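Acetamidase (Bacillus halodurans, PDB 2II1) probably hydrolyses carbon-nitrogen bonds of linear amides other than peptides, as a calcium-binding member of the acetamidase/formamidase family. Local coordinates at residues N58-P63 and I144-P149; G133-A138 and G154-K159; T166-V171 and L217-T222. All coordinates share one frame; numbering follows the deposited sequence.

Interaction 1. Residues N58-P63 and I144-P149; sequences NPATGP and INNGTP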
ATOM      1  N   ASN A  58       2.508 -15.551  20.054  1.00 24.00           N
ATOM      2  CA  ASN A  58       3.541 -15.491  19.034  1.00 22.14           C
ATOM      3  C   ASN A  58       4.580 -16.618  19.184  1.00 21.46           C
ATOM      4  O   ASN A  58       5.791 -16.358  19.316  1.00 23.13           O
ATOM      5  CB  ASN A  58       4.182 -14.088  19.001  1.00 22.59           C
ATOM      6  CG  ASN A  58       3.399 -13.107  18.148  1.00 27.40           C
ATOM      7  OD1 ASN A  58       3.009 -13.426  17.018  1.00 30.01           O
ATOM      8  ND2 ASN A  58       3.163 -11.912  18.677  1.00 20.07           N
ATOM      9  N   PRO A  59       4.110 -17.882  19.172  1.00 17.65           N
ATOM     10  CA  PRO A  59       5.032 -18.995  19.100  1.00 16.57           C
ATOM     11  C   PRO A  59       5.579 -19.187  17.689  1.00 16.88           C
ATOM     12  O   PRO A  59       4.833 -19.079  16.707  1.00 18.39           O
ATOM     13  CB  PRO A  59       4.165 -20.179  19.516  1.00 17.94           C
ATOM     14  CG  PRO A  59       2.794 -19.797  19.055  1.00 16.52           C
ATOM     15  CD  PRO A  59       2.711 -18.336  19.282  1.00 15.54           C
ATOM     16  N   ALA A  60       6.878 -19.459  17.595  1.00 14.92           N
ATOM     17  CA  ALA A  60       7.514 -19.828  16.349  1.00 12.04           C
ATOM     18  C   ALA A  60       8.107 -21.239  16.497  1.00 13.47           C
ATOM     19  O   ALA A  60       8.730 -21.533  17.503  1.00 15.91           O
ATOM     20  CB  ALA A  60       8.590 -18.824  15.996  1.00  8.89           C
ATOM     21  N   THR A  61       7.866 -22.111  15.512  1.00 14.88           N
ATOM     22  CA  THR A  61       8.503 -23.425  15.448  1.00 12.08           C
ATOM     23  C   THR A  61       9.948 -23.239  14.961  1.00 11.17           C
ATOM     24  O   THR A  61      10.185 -22.545  13.981  1.00 10.70           O
ATOM     25  CB  THR A  61       7.724 -24.383  14.514  1.00 14.95           C
ATOM     26  OG1 THR A  61       6.387 -24.568  15.016  1.00 14.43           O
ATOM     27  CG2 THR A  61       8.439 -25.740  14.382  1.00  4.97           C
ATOM     28  N   GLY A  62      10.898 -23.844  15.668  1.00 11.35           N
ATOM     29  CA  GLY A  62      12.322 -23.635  15.420  1.00 12.07           C
ATOM     30  C   GLY A  62      13.070 -23.581  16.742  1.00 11.64           C
ATOM     31  O   GLY A  62      12.482 -23.866  17.791  1.00  8.48           O
ATOM     32  N   PRO A  63      14.367 -23.195  16.711  1.00 13.46           N
ATOM     33  CA  PRO A  63      15.135 -22.771  15.543  1.00 13.92           C
ATOM     34  C   PRO A  63      15.777 -23.897  14.741  1.00 13.03           C
ATOM     35  O   PRO A  63      16.153 -24.909  15.289  1.00 12.60           O
ATOM     36  CB  PRO A  63      16.206 -21.847  16.123  1.00 12.14           C
ATOM     37  CG  PRO A  63      16.222 -22.077  17.591  1.00 15.60           C
ATOM     38  CD  PRO A  63      15.165 -23.085  17.942  1.00 15.54           C
ATOM     39  N   ILE A 144      15.122 -10.516  20.108  1.00 14.63           N
ATOM     40  CA  ILE A 144      14.009  -9.658  19.731  1.00 12.49           C
ATOM     41  C   ILE A 144      12.748 -10.504  19.818  1.00 14.33           C
ATOM     42  O   ILE A 144      12.594 -11.505  19.094  1.00  9.49           O
ATOM     43  CB  ILE A 144      14.225  -9.054  18.303  1.00 15.03           C
ATOM     44  CG1 ILE A 144      15.548  -8.266  18.265  1.00 14.15           C
ATOM     45  CG2 ILE A 144      13.045  -8.191  17.895  1.00  9.43           C
ATOM     46  CD1 ILE A 144      15.858  -7.507  17.000  1.00 12.62           C
ATOM     47  N   ASN A 145      11.833 -10.113  20.697  1.00 15.19           N
ATOM     48  CA  ASN A 145      10.548 -10.832  20.775  1.00 15.91           C
ATOM     49  C   ASN A 145       9.917 -11.056  19.402  1.00 15.23           C
ATOM     50  O   ASN A 145       9.968 -10.169  18.540  1.00 16.02           O
ATOM     51  CB  ASN A 145       9.556 -10.082  21.674  1.00 16.28           C
ATOM     52  CG  ASN A 145       8.345 -10.912  22.024  1.00 17.01           C
ATOM     53  OD1 ASN A 145       7.289 -10.777  21.411  1.00 19.78           O
ATOM     54  ND2 ASN A 145       8.491 -11.787  23.008  1.00 29.96           N
ATOM     55  N   ASN A 146       9.296 -12.225  19.219  1.00 14.68           N
ATOM     56  CA  ASN A 146       8.676 -12.614  17.932  1.00 16.89           C
ATOM     57  C   ASN A 146       7.643 -11.609  17.415  1.00 16.11           C
ATOM     58  O   ASN A 146       7.493 -11.462  16.208  1.00 18.23           O
ATOM     59  CB  ASN A 146       7.996 -14.011  18.008  1.00 16.11           C
ATOM     60  CG  ASN A 146       8.998 -15.182  18.022  1.00 17.71           C
ATOM     61  OD1 ASN A 146      10.214 -14.980  18.002  1.00 14.47           O
ATOM     62  ND2 ASN A 146       8.478 -16.417  18.043  1.00 18.05           N
ATOM     63  N   GLY A 147       6.924 -10.933  18.317  1.00 16.94           N
ATOM     64  CA  GLY A 147       5.908  -9.927  17.908  1.00 14.41           C
ATOM     65  C   GLY A 147       6.423  -8.671  17.199  1.00 13.83           C
ATOM     66  O   GLY A 147       5.629  -7.880  16.675  1.00 12.03           O
ATOM     67  N   THR A 148       7.747  -8.485  17.197  1.00 15.22           N
ATOM     68  CA  THR A 148       8.400  -7.291  16.672  1.00 14.98           C
ATOM     69  C   THR A 148       9.181  -7.711  15.416  1.00 14.24           C
ATOM     70  O   THR A 148      10.012  -8.613  15.501  1.00 11.94           O
ATOM     71  CB  THR A 148       9.361  -6.675  17.748  1.00 15.98           C
ATOM     72  OG1 THR A 148       8.617  -6.371  18.931  1.00 19.86           O
ATOM     73  CG2 THR A 148      10.026  -5.361  17.276  1.00 19.69           C
ATOM     74  N   PRO A 149       8.902  -7.079  14.244  1.00 10.15           N
ATOM     75  CA  PRO A 149       9.783  -7.277  13.094  1.00 10.07           C
ATOM     76  C   PRO A 149      11.074  -6.448  13.204  1.00 10.74           C
ATOM     77  O   PRO A 149      11.165  -5.519  14.028  1.00 11.88           O
ATOM     78  CB  PRO A 149       8.906  -6.860  11.876  1.00  9.44           C
ATOM     79  CG  PRO A 149       7.951  -5.892  12.403  1.00 12.68           C
ATOM     80  CD  PRO A 149       7.798  -6.156  13.925  1.00 14.15           C
TER

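Interaction 2. Residues G133-A138 and G154-K159; sequences GVIGTA and GNLDTK. With CA (calcium ion), chain E.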
ATOM      1  N   GLY A 133       3.012 -15.245   8.877  1.00  8.45           N
ATOM      2  CA  GLY A 133       3.132 -13.934   9.506  1.00  9.09           C
ATOM      3  C   GLY A 133       4.477 -13.659  10.169  1.00  8.40           C
ATOM      4  O   GLY A 133       4.963 -12.524  10.158  1.00 12.54           O
ATOM      5  N   VAL A 134       5.036 -14.677  10.796  1.00  8.70           N
ATOM      6  CA  VAL A 134       6.283 -14.594  11.545  1.00 10.37           C
ATOM      7  C   VAL A 134       7.255 -15.548  10.891  1.00  9.80           C
ATOM      8  O   VAL A 134       7.043 -16.760  10.902  1.00 10.53           O
ATOM      9  CB  VAL A 134       6.113 -14.974  13.038  1.00 11.35           C
ATOM     10  CG1 VAL A 134       7.467 -15.223  13.690  1.00  7.36           C
ATOM     11  CG2 VAL A 134       5.351 -13.898  13.774  1.00 13.58           C
ATOM     12  N   ILE A 135       8.280 -14.979  10.266  1.00 10.71           N
ATOM     13  CA  ILE A 135       9.395 -15.741   9.742  1.00 12.36           C
ATOM     14  C   ILE A 135      10.672 -14.929   9.989  1.00 12.26           C
ATOM     15  O   ILE A 135      10.725 -13.766   9.643  1.00 12.32           O
ATOM     16  CB  ILE A 135       9.198 -16.051   8.235  1.00 10.96           C
ATOM     17  CG1 ILE A 135      10.243 -17.084   7.763  1.00 16.25           C
ATOM     18  CG2 ILE A 135       9.229 -14.778   7.408  1.00 17.87           C
ATOM     19  CD1 ILE A 135       9.971 -17.654   6.406  1.00 13.63           C
ATOM     20  N   GLY A 136      11.701 -15.537  10.588  1.00 11.71           N
ATOM     21  CA  GLY A 136      12.903 -14.795  10.912  1.00 10.71           C
ATOM     22  C   GLY A 136      14.091 -15.647  11.283  1.00 12.87           C
ATOM     23  O   GLY A 136      13.949 -16.849  11.573  1.00 13.39           O
ATOM     24  N   THR A 137      15.264 -15.017  11.216  1.00 11.17           N
ATOM     25  CA  THR A 137      16.530 -15.591  11.690  1.00  9.85           C
ATOM     26  C   THR A 137      16.946 -14.863  12.986  1.00 12.94           C
ATOM     27  O   THR A 137      16.318 -13.872  13.383  1.00 10.89           O
ATOM     28  CB  THR A 137      17.618 -15.476  10.590  1.00  9.22           C
ATOM     29  OG1 THR A 137      17.820 -14.101  10.231  1.00 10.29           O
ATOM     30  CG2 THR A 137      17.205 -16.283   9.340  1.00  7.89           C
ATOM     31  N   ALA A 138      17.981 -15.374  13.654  1.00 13.65           N
ATOM     32  CA  ALA A 138      18.439 -14.798  14.912  1.00 14.02           C
ATOM     33  C   ALA A 138      19.215 -13.499  14.687  1.00 14.44           C
ATOM     34  O   ALA A 138      20.141 -13.458  13.850  1.00 14.17           O
ATOM     35  CB  ALA A 138      19.326 -15.806  15.682  1.00 10.83           C
ATOM     36  N   GLY A 154      10.978 -11.678  11.565  1.00 11.12           N
ATOM     37  CA  GLY A 154      10.051 -11.667  12.683  1.00  9.75           C
ATOM     38  C   GLY A 154       8.619 -11.372  12.240  1.00 11.07           C
ATOM     39  O   GLY A 154       8.196 -11.832  11.175  1.00 10.43           O
ATOM     40  N   ASN A 155       7.910 -10.557  13.024  1.00 10.81           N
ATOM     41  CA  ASN A 155       6.476 -10.301  12.857  1.00 10.23           C
ATOM     42  C   ASN A 155       6.183  -9.312  11.706  1.00 10.95           C
ATOM     43  O   ASN A 155       5.827  -8.145  11.921  1.00  8.08           O
ATOM     44  CB  ASN A 155       5.904  -9.820  14.174  1.00 11.97           C
ATOM     45  CG  ASN A 155       4.426 -10.015  14.273  1.00 16.43           C
ATOM     46  OD1 ASN A 155       3.789 -10.666  13.421  1.00  9.40           O
ATOM     47  ND2 ASN A 155       3.849  -9.430  15.303  1.00 15.16           N
ATOM     48  N   LEU A 156       6.389  -9.808  10.484  1.00 10.61           N
ATOM     49  CA  LEU A 156       6.337  -8.984   9.258  1.00 14.16           C
ATOM     50  C   LEU A 156       4.906  -8.790   8.769  1.00 15.18           C
ATOM     51  O   LEU A 156       4.619  -7.803   8.086  1.00 18.04           O
ATOM     52  CB  LEU A 156       7.171  -9.644   8.125  1.00 15.56           C
ATOM     53  CG  LEU A 156       8.704  -9.686   8.262  1.00 13.05           C
ATOM     54  CD1 LEU A 156       9.418 -10.424   7.140  1.00  8.52           C
ATOM     55  CD2 LEU A 156       9.303  -8.283   8.363  1.00  7.53           C
ATOM     56  N   ASP A 157       4.028  -9.750   9.101  1.00 11.54           N
ATOM     57  CA  ASP A 157       2.661  -9.788   8.586  1.00 12.62           C
ATOM     58  C   ASP A 157       2.522  -9.263   7.152  1.00 11.30           C
ATOM     59  O   ASP A 157       1.784  -8.312   6.874  1.00 13.03           O
ATOM     60  CB  ASP A 157       1.699  -9.118   9.577  1.00 12.92           C
ATOM     61  CG  ASP A 157       1.601  -9.884  10.882  1.00 13.70           C
ATOM     62  OD1 ASP A 157       1.751 -11.128  10.857  1.00 15.88           O
ATOM     63  OD2 ASP A 157       1.370  -9.262  11.933  1.00 11.40           O
ATOM     64  N   THR A 158       3.232  -9.937   6.244  1.00 13.83           N
ATOM     65  CA  THR A 158       3.300  -9.582   4.829  1.00 11.50           C
ATOM     66  C   THR A 158       2.577 -10.672   4.058  1.00 12.20           C
ATOM     67  O   THR A 158       2.981 -11.849   4.077  1.00 11.13           O
ATOM     68  CB  THR A 158       4.803  -9.396   4.403  1.00 11.26           C
ATOM     69  OG1 THR A 158       5.330  -8.253   5.079  1.00 12.34           O
ATOM     70  CG2 THR A 158       4.997  -9.205   2.908  1.00  9.36           C
ATOM     71  N   LYS A 159       1.491 -10.287   3.389  1.00 13.54           N
ATOM     72  CA  LYS A 159       0.599 -11.240   2.741  1.00 13.54           C
ATOM     73  C   LYS A 159       1.189 -11.878   1.489  1.00 12.16           C
ATOM     74  O   LYS A 159       0.683 -12.895   1.001  1.00 11.35           O
ATOM     75  CB  LYS A 159      -0.794 -10.610   2.460  1.00 13.80           C
ATOM     76  CG  LYS A 159      -0.901  -9.736   1.205  1.00 12.04           C
ATOM     77  CD  LYS A 159      -2.320  -9.237   0.981  1.00 13.45           C
ATOM     78  CE  LYS A 159      -2.377  -8.358  -0.255  1.00 16.56           C
ATOM     79  NZ  LYS A 159      -3.742  -7.878  -0.620  1.00 21.31           N
TER
HETATM   80 CA    CA E 400       1.524 -11.253  13.296  1.00 15.04          CA
HETATM   81  O   HOH W   1       4.893 -12.068   7.134  1.00 11.47           O
HETATM   82  O   HOH W   2       1.035  -9.467  14.732  1.00 14.95           O
HETATM   83  O   HOH W   3      -0.903 -11.619  13.344  1.00 22.75           O

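Interaction 3. Residues T166-V171 and L217-T222; sequences TVYLPV and LPALKT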
ATOM      1  N   THR A 166       9.461 -16.771  -2.852  1.00  5.91           N
ATOM      2  CA  THR A 166      10.784 -16.950  -2.259  1.00  6.50           C
ATOM      3  C   THR A 166      11.075 -15.794  -1.302  1.00  7.22           C
ATOM      4  O   THR A 166      10.941 -14.652  -1.701  1.00  8.35           O
ATOM      5  CB  THR A 166      11.861 -16.958  -3.350  1.00  4.93           C
ATOM      6  OG1 THR A 166      11.582 -18.034  -4.251  1.00  7.91           O
ATOM      7  CG2 THR A 166      13.196 -17.155  -2.793  1.00  5.91           C
ATOM      8  N   VAL A 167      11.480 -16.112  -0.063  1.00  7.54           N
ATOM      9  CA  VAL A 167      11.766 -15.143   0.977  1.00 10.41           C
ATOM     10  C   VAL A 167      13.272 -15.104   1.148  1.00 11.45           C
ATOM     11  O   VAL A 167      13.922 -16.147   1.134  1.00 10.41           O
ATOM     12  CB  VAL A 167      11.168 -15.586   2.336  1.00 10.73           C
ATOM     13  CG1 VAL A 167      11.376 -14.487   3.394  1.00 10.93           C
ATOM     14  CG2 VAL A 167       9.726 -15.899   2.189  1.00 14.69           C
ATOM     15  N   TYR A 168      13.832 -13.921   1.328  1.00 11.73           N
ATOM     16  CA  TYR A 168      15.268 -13.793   1.631  1.00 12.83           C
ATOM     17  C   TYR A 168      15.501 -13.137   2.998  1.00 10.56           C
ATOM     18  O   TYR A 168      15.060 -12.031   3.204  1.00 10.19           O
ATOM     19  CB  TYR A 168      15.971 -12.972   0.553  1.00 14.50           C
ATOM     20  CG  TYR A 168      15.798 -13.498  -0.868  1.00 17.66           C
ATOM     21  CD1 TYR A 168      14.722 -13.099  -1.645  1.00  9.76           C
ATOM     22  CD2 TYR A 168      16.728 -14.359  -1.429  1.00 16.16           C
ATOM     23  CE1 TYR A 168      14.553 -13.563  -2.947  1.00 22.86           C
ATOM     24  CE2 TYR A 168      16.565 -14.837  -2.740  1.00 21.70           C
ATOM     25  CZ  TYR A 168      15.472 -14.426  -3.482  1.00 23.58           C
ATOM     26  OH  TYR A 168      15.303 -14.872  -4.769  1.00 31.62           O
ATOM     27  N   LEU A 169      16.185 -13.847   3.915  1.00 10.13           N
ATOM     28  CA  LEU A 169      16.532 -13.348   5.271  1.00 10.61           C
ATOM     29  C   LEU A 169      18.053 -13.349   5.501  1.00 11.01           C
ATOM     30  O   LEU A 169      18.754 -14.129   4.873  1.00 10.99           O
ATOM     31  CB  LEU A 169      15.897 -14.222   6.350  1.00 10.46           C
ATOM     32  CG  LEU A 169      14.375 -14.200   6.429  1.00 14.64           C
ATOM     33  CD1 LEU A 169      13.917 -15.232   7.451  1.00 11.54           C
ATOM     34  CD2 LEU A 169      13.888 -12.766   6.745  1.00  9.42           C
ATOM     35  N   PRO A 170      18.560 -12.483   6.414  1.00 10.32           N
ATOM     36  CA  PRO A 170      19.993 -12.445   6.675  1.00  9.77           C
ATOM     37  C   PRO A 170      20.435 -13.643   7.517  1.00  9.78           C
ATOM     38  O   PRO A 170      19.657 -14.180   8.315  1.00 12.89           O
ATOM     39  CB  PRO A 170      20.167 -11.146   7.457  1.00 10.07           C
ATOM     40  CG  PRO A 170      18.872 -11.013   8.181  1.00  6.98           C
ATOM     41  CD  PRO A 170      17.835 -11.520   7.266  1.00  9.15           C
ATOM     42  N   VAL A 171      21.663 -14.071   7.305  1.00  9.18           N
ATOM     43  CA  VAL A 171      22.349 -14.949   8.245  1.00 10.24           C
ATOM     44  C   VAL A 171      23.303 -14.056   9.014  1.00 13.35           C
ATOM     45  O   VAL A 171      24.286 -13.558   8.453  1.00 13.73           O
ATOM     46  CB  VAL A 171      23.151 -16.044   7.510  1.00 10.93           C
ATOM     47  CG1 VAL A 171      24.029 -16.880   8.497  1.00  7.93           C
ATOM     48  CG2 VAL A 171      22.217 -16.931   6.775  1.00  6.24           C
ATOM     49  N   LEU A 217      17.809  -6.741   3.134  1.00 10.45           N
ATOM     50  CA  LEU A 217      16.924  -7.797   3.585  1.00 11.06           C
ATOM     51  C   LEU A 217      16.054  -7.224   4.736  1.00 10.95           C
ATOM     52  O   LEU A 217      16.469  -6.300   5.381  1.00  9.32           O
ATOM     53  CB  LEU A 217      17.785  -8.966   4.082  1.00  8.68           C
ATOM     54  CG  LEU A 217      18.724  -9.631   3.092  1.00  6.89           C
ATOM     55  CD1 LEU A 217      19.575 -10.749   3.728  1.00  9.43           C
ATOM     56  CD2 LEU A 217      17.873 -10.203   2.014  1.00  7.80           C
ATOM     57  N   PRO A 218      14.862  -7.807   5.013  1.00 10.99           N
ATOM     58  CA  PRO A 218      14.283  -8.917   4.283  1.00  7.61           C
ATOM     59  C   PRO A 218      13.834  -8.537   2.899  1.00  7.10           C
ATOM     60  O   PRO A 218      13.627  -7.354   2.601  1.00  5.52           O
ATOM     61  CB  PRO A 218      13.101  -9.351   5.173  1.00  9.54           C
ATOM     62  CG  PRO A 218      13.418  -8.757   6.536  1.00  9.71           C
ATOM     63  CD  PRO A 218      14.051  -7.466   6.196  1.00  8.09           C
ATOM     64  N   ALA A 219      13.636  -9.545   2.055  1.00  8.94           N
ATOM     65  CA  ALA A 219      13.106  -9.292   0.744  1.00  7.57           C
ATOM     66  C   ALA A 219      12.363 -10.497   0.234  1.00 10.60           C
ATOM     67  O   ALA A 219      12.507 -11.623   0.733  1.00  9.98           O
ATOM     68  CB  ALA A 219      14.235  -8.909  -0.223  1.00 10.37           C
ATOM     69  N   LEU A 220      11.584 -10.274  -0.796  1.00  9.58           N
ATOM     70  CA  LEU A 220      10.890 -11.375  -1.406  1.00  7.57           C
ATOM     71  C   LEU A 220      10.702 -11.226  -2.904  1.00  9.90           C
ATOM     72  O   LEU A 220      10.686 -10.130  -3.446  1.00 12.28           O
ATOM     73  CB  LEU A 220       9.548 -11.607  -0.653  1.00  9.71           C
ATOM     74  CG  LEU A 220       8.394 -10.626  -0.743  1.00  8.67           C
ATOM     75  CD1 LEU A 220       7.736 -10.900  -2.129  1.00  7.67           C
ATOM     76  CD2 LEU A 220       7.399 -10.862   0.409  1.00 10.54           C
ATOM     77  N   LYS A 221      10.523 -12.373  -3.546  1.00  8.79           N
ATOM     78  CA  LYS A 221      10.196 -12.462  -4.978  1.00 10.29           C
ATOM     79  C   LYS A 221       9.005 -13.406  -5.121  1.00 10.40           C
ATOM     80  O   LYS A 221       9.004 -14.481  -4.515  1.00  6.73           O
ATOM     81  CB  LYS A 221      11.423 -12.931  -5.745  1.00 10.67           C
ATOM     82  CG  LYS A 221      11.174 -13.631  -7.072  1.00 17.08           C
ATOM     83  CD  LYS A 221      12.466 -13.915  -7.796  1.00 21.65           C
ATOM     84  CE  LYS A 221      13.188 -15.147  -7.247  1.00 28.03           C
ATOM     85  NZ  LYS A 221      14.003 -15.850  -8.310  1.00 25.58           N
ATOM     86  N   THR A 222       7.975 -12.942  -5.852  1.00  9.78           N
ATOM     87  CA  THR A 222       6.802 -13.723  -6.203  1.00 10.49           C
ATOM     88  C   THR A 222       7.020 -14.223  -7.639  1.00 12.30           C
ATOM     89  O   THR A 222       8.113 -14.074  -8.176  1.00 16.39           O
ATOM     90  CB  THR A 222       5.521 -12.870  -6.154  1.00 10.95           C
ATOM     91  OG1 THR A 222       5.597 -11.816  -7.142  1.00  8.37           O
ATOM     92  CG2 THR A 222       5.323 -12.261  -4.762  1.00 11.50           C
TER

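Interaction 1. Residues N58-P63 and I144-P149
A single side-chain amide carries the polar part of this contact: ND2 of N146 crosses to the backbone carbonyl of N58, a residue whose own main chain sits in the left-handed region. The hydrogen bond from N146 ND2 to N58 O measures 3.0 Å and is bent, 142° at the hydrogen. Its donor lies out of the carbonyl plane, and the acceptor in turn is tilted from the plane of the N146 amide. The amide is sent this way by a CG standing anti to the carbonyl carbon of N146 and beside its backbone N (chi1 -74°).

The same nitrogen also presses on the methyl of A60, two residues on from N58, where strand 60-67 begins, with N146 ND2 3.2 Å from A60 CB. It passes 3.5 Å from A60 N as well, but both atoms are donors and no bond forms. Behind the amide the two asparagine stems lie close, N58 CB to N146 CB 3.9 Å.

N146 is the second residue of a type I beta turn running from N145 to T148. An Asx turn is built on its first residue: N145 OD1 accepts from G147 N at 3.1 Å, from above the plane of the side-chain carbonyl. N58 meets the turn at G147, with N58 ND2 3.5 Å from G147 CA.

Past N58 the chain enters strand 60-67, where A60 bonds through its backbone to I11 and T61 to L180 of strand 176-184. On the other side strand 144-145 pairs with strand 13-14, and M14 packs against both A60 and N146. The N58 side chain stands about 5 Å from a bound calcium ion, nearest atoms compared.

Interaction 2. Residues G133-A138 and G154-K159
One of the two calcium ions bound to this chain sits at this contact, where the bare CA of G133 lets the ligand D157 bring its OD1 within 3.4 Å and V134 packs against the ligand N155. N155 OD1 lies 2.3 Å from the calcium ion. D157 grips the metal with both carboxylate oxygens, OD1 at 2.5 Å and OD2 at 2.4 Å. Two waters and D182 add further ligands. The N155 amide is kept from turning by its other end, where ND2 donates to G147 O and to one of those waters.

The G133 carbonyl ties down the backbone at D157. Its O accepts from D157 N (3.1 Å, 152°) in the carbonyl plane on a lone pair, more weakly from L156 N, and from a water that also takes the T158 N-H. Next along, V134 and N155 form a non-hydrogen-bonded antiparallel pair, V134 CG2 lying 3.6 Å from N155 OD1. I135 and G154 then exchange two backbone bonds.

Strand 176-184 flanks 131-136, with D182 and G181 bonded to G133 and V134, and I135 lies against L178, L180 and L169. N278 donates to D157 OD2, and T158 reaches strand 281-288.

Interaction 3. Residues T166-V171 and L217-T222
Y168 leans over residues 217-222 and meets them with CB, CG, CD1 and OH. CB starts between two partners, 3.7 Å from the L217 methyl CD2 and close to A219 O. With CG anti to the carbonyl carbon (chi1 -56°) and chi2 near 88°, the ring presents an edge to the backbone of A219, L220 and K221. Y168 CD1 lies 3.6 Å from A219 O, and the A219 carbonyl carbon falls in the plane of the ring beyond that edge. At the tip, Y168 OH comes within 3.3 Å of K221 CE, so the lysine passes the phenol with its methylene, and the chain bends at its third torsion. F215 meets the same ring edge-to-face.

Beneath the ring runs a regular antiparallel ladder, the strand directions 160° apart. Y168 and A219 form a hydrogen-bonded pair, with Y168 N to A219 O at 2.7 Å, and T166 and K221 form another. Between them V167 and L220 make the non-hydrogen-bonded pair, whose side chains go to the opposite face from the tyrosine. Further on the ladder gives way to prolines. A cis peptide joins L217 to P218, and the L217 side chain slides past P170 the opposite way, L217 CD1 lying 3.4 Å from P170 N. L169 CD2 meets P218 CB at 3.8 Å, on the face of V167 and L220.

Within the large mixed sheet, strand 166-170 has 74-84 on its other side, where V167 and L169 bond through their backbones to I77 and L75, and M74 and E76 touch the tyrosine. Strand 219-221 continues the order to 225-232: F226 lies against A219, while M227 and I229 pack on L220.

All three contacts are largely buried, with interaction 2 nearest the centre of the chain, about 3 Å away centre to centre, and the others about 10 Å out. Interactions 1 and 2 touch and reach the same sheet; residues 144-149 lie in the chain between the two segments of interaction 2. Interaction 3 belongs to the other large sheet, about 17 Å from interaction 1 between centres, yet it meets interaction 2 where T137 OG1 bonds to P170 O and T158 packs on L220. The chemistry differs with place in the fold: polar groups beside the metals in interactions 1 and 2, a backbone ladder and apolar side chains in interaction 3.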